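Local coordinates for protein time interval measuring enzyme TIME (Bombyx mori, PDB 2E47) that probably converts superoxide into hydrogen peroxide and oxygen as a copper- and zinc-dependent dismutase, and is known as a time interval measuring enzyme, at residues V81-G86 with D105-L110. Numbering follows the deposited sequence.
Sequences VNRHVG and DDQISL. With ZN (zinc ion), chain F.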
loop_
_atom_site.group_PDB
_atom_site.type_symbol
_atom_site.label_atom_id
_atom_site.label_comp_id
_atom_site.label_asym_id
_atom_site.label_seq_id
_atom_site.Cartn_x
_atom_site.Cartn_y
_atom_site.Cartn_z
ATOM N N VAL A 81 -17.478 -21.843 -0.870
ATOM C CA VAL A 81 -17.893 -20.979 -1.967
ATOM C C VAL A 81 -18.549 -19.712 -1.477
ATOM O O VAL A 81 -18.296 -18.651 -2.057
ATOM C CB VAL A 81 -18.928 -21.711 -2.892
ATOM C CG1 VAL A 81 -19.627 -20.701 -3.832
ATOM C CG2 VAL A 81 -18.211 -22.868 -3.653
ATOM N N ASN A 82 -19.385 -19.795 -0.434
ATOM C CA ASN A 82 -20.033 -18.603 0.102
ATOM C C ASN A 82 -19.069 -18.010 1.142
ATOM O O ASN A 82 -19.163 -18.302 2.334
ATOM C CB ASN A 82 -21.427 -18.917 0.719
ATOM C CG ASN A 82 -22.196 -17.631 1.239
ATOM O OD1 ASN A 82 -23.196 -17.701 2.046
ATOM N ND2 ASN A 82 -21.763 -16.488 0.775
ATOM N N ARG A 83 -18.180 -17.142 0.688
ATOM C CA ARG A 83 -17.139 -16.508 1.509
ATOM C C ARG A 83 -16.924 -15.200 0.789
ATOM O O ARG A 83 -17.250 -15.044 -0.421
ATOM C CB ARG A 83 -15.799 -17.324 1.493
ATOM C CG ARG A 83 -15.224 -17.682 0.078
ATOM C CD ARG A 83 -13.734 -18.204 0.054
ATOM N NE ARG A 83 -12.777 -17.095 0.174
ATOM C CZ ARG A 83 -11.433 -17.224 0.066
ATOM N NH1 ARG A 83 -10.643 -16.158 0.109
ATOM N NH2 ARG A 83 -10.877 -18.403 -0.113
ATOM N N HIS A 84 -16.358 -14.249 1.497
ATOM C CA HIS A 84 -15.798 -13.031 0.860
ATOM C C HIS A 84 -14.503 -13.392 0.146
ATOM O O HIS A 84 -13.865 -14.298 0.555
ATOM C CB HIS A 84 -15.517 -11.987 1.932
ATOM C CG HIS A 84 -16.725 -11.611 2.745
ATOM N ND1 HIS A 84 -16.675 -11.388 4.114
ATOM C CD2 HIS A 84 -18.018 -11.389 2.370
ATOM C CE1 HIS A 84 -17.873 -11.022 4.537
ATOM N NE2 HIS A 84 -18.711 -11.040 3.507
ATOM N N VAL A 85 -14.085 -12.652 -0.891
ATOM C CA VAL A 85 -12.801 -12.899 -1.535
ATOM C C VAL A 85 -11.671 -12.700 -0.488
ATOM O O VAL A 85 -10.667 -13.421 -0.508
ATOM C CB VAL A 85 -12.641 -11.982 -2.792
ATOM C CG1 VAL A 85 -11.142 -11.918 -3.330
ATOM C CG2 VAL A 85 -13.545 -12.518 -3.902
ATOM N N GLY A 86 -11.870 -11.764 0.447
ATOM C CA GLY A 86 -10.875 -11.472 1.455
ATOM C C GLY A 86 -10.759 -12.391 2.666
ATOM O O GLY A 86 -9.970 -12.109 3.560
ATOM N N ASP A 105 -4.545 -19.659 -1.944
ATOM C CA ASP A 105 -5.928 -19.209 -1.959
ATOM C C ASP A 105 -6.441 -19.122 -3.408
ATOM O O ASP A 105 -5.775 -18.606 -4.292
ATOM C CB ASP A 105 -6.068 -17.854 -1.283
ATOM C CG ASP A 105 -7.545 -17.484 -0.990
ATOM O OD1 ASP A 105 -8.168 -16.776 -1.817
ATOM O OD2 ASP A 105 -8.108 -17.914 0.068
ATOM N N ASP A 106 -7.647 -19.615 -3.654
ATOM C CA ASP A 106 -8.195 -19.591 -5.035
ATOM C C ASP A 106 -9.235 -18.501 -5.271
ATOM O O ASP A 106 -9.856 -18.508 -6.321
ATOM C CB ASP A 106 -8.799 -20.957 -5.420
ATOM C CG ASP A 106 -9.817 -21.462 -4.382
ATOM O OD1 ASP A 106 -9.998 -20.769 -3.343
ATOM O OD2 ASP A 106 -10.445 -22.534 -4.607
ATOM N N GLN A 107 -9.426 -17.559 -4.347
ATOM C CA GLN A 107 -10.340 -16.441 -4.619
ATOM C C GLN A 107 -9.615 -15.103 -4.937
ATOM O O GLN A 107 -9.998 -14.386 -5.866
ATOM C CB GLN A 107 -11.275 -16.249 -3.406
ATOM C CG GLN A 107 -12.745 -16.306 -3.677
ATOM C CD GLN A 107 -13.064 -17.576 -4.364
ATOM O OE1 GLN A 107 -12.761 -18.644 -3.854
ATOM N NE2 GLN A 107 -13.590 -17.482 -5.572
ATOM N N ILE A 108 -8.600 -14.751 -4.144
ATOM C CA ILE A 108 -7.840 -13.547 -4.381
ATOM C C ILE A 108 -7.023 -13.632 -5.691
ATOM O O ILE A 108 -6.627 -14.712 -6.124
ATOM C CB ILE A 108 -6.888 -13.212 -3.180
ATOM C CG1 ILE A 108 -5.898 -14.348 -2.895
ATOM C CG2 ILE A 108 -7.711 -12.880 -1.865
ATOM C CD1 ILE A 108 -4.770 -14.005 -1.811
ATOM N N SER A 109 -6.703 -12.486 -6.242
ATOM C CA SER A 109 -5.877 -12.404 -7.404
ATOM C C SER A 109 -5.032 -11.105 -7.272
ATOM O O SER A 109 -5.316 -10.195 -6.459
ATOM C CB SER A 109 -6.759 -12.302 -8.656
ATOM O OG SER A 109 -5.986 -12.377 -9.853
ATOM N N LEU A 110 -4.012 -11.034 -8.106
ATOM C CA LEU A 110 -3.129 -9.895 -8.179
ATOM C C LEU A 110 -3.640 -8.848 -9.171
ATOM O O LEU A 110 -3.210 -7.702 -9.138
ATOM C CB LEU A 110 -1.725 -10.372 -8.512
ATOM C CG LEU A 110 -1.048 -11.156 -7.361
ATOM C CD1 LEU A 110 0.419 -11.066 -7.629
ATOM C CD2 LEU A 110 -1.353 -10.679 -5.961
HETATM ZN ZN ZN F . -15.340 -11.927 5.624
#
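Asp105 OD2 takes two N-H groups from the end of Arg83, the shorter from Arg83 NH2 at 2.8 Å with an N-H...O angle of 155°. Arg83 NH1 reaches Asp105 OD2 at 3.1 Å, and both nitrogens approach on the syn side. This salt bridge joins two loops of the Cu,Zn superoxide dismutase beta-barrel, the zinc-binding one before strand 87-93 and the one that follows strand 98-105. OD2 lies in the guanidinium plane; the two nitrogens meet this one oxygen end-on, and the carboxylate is turned 65° from that plane. Asp105 OD1 accepts from Gln107 N, closing an Asx turn, and weakly from Arg83 NH1. Ile108 N also donates to Asp105 OD1, nearly straight at 3.1 Å. The bend at chi3 (-79°) turns the head of Arg83 back on its own loop, where Arg83 NE meets His84 O at 3.0 Å in the guanidinium plane, while NH1 reaches Val85 O from above the carbonyl plane. Pro78 O accepts from NH2. Over the centre of one guanidinium face sits Gln107 CB. A methionine in place of Arg83 would probably leave the buried Asp105 carboxylate without its countercharge and the His84 and Val85 carbonyls without these donors. The NE bond probably helps hold the backbone of a zinc ligand: His84 ND1 binds zinc at 2.1 Å alongside His67, His75 and Asp87. Beside the ion pair, Val85 CG1 packs against Ile108 CG2 at 3.9 Å.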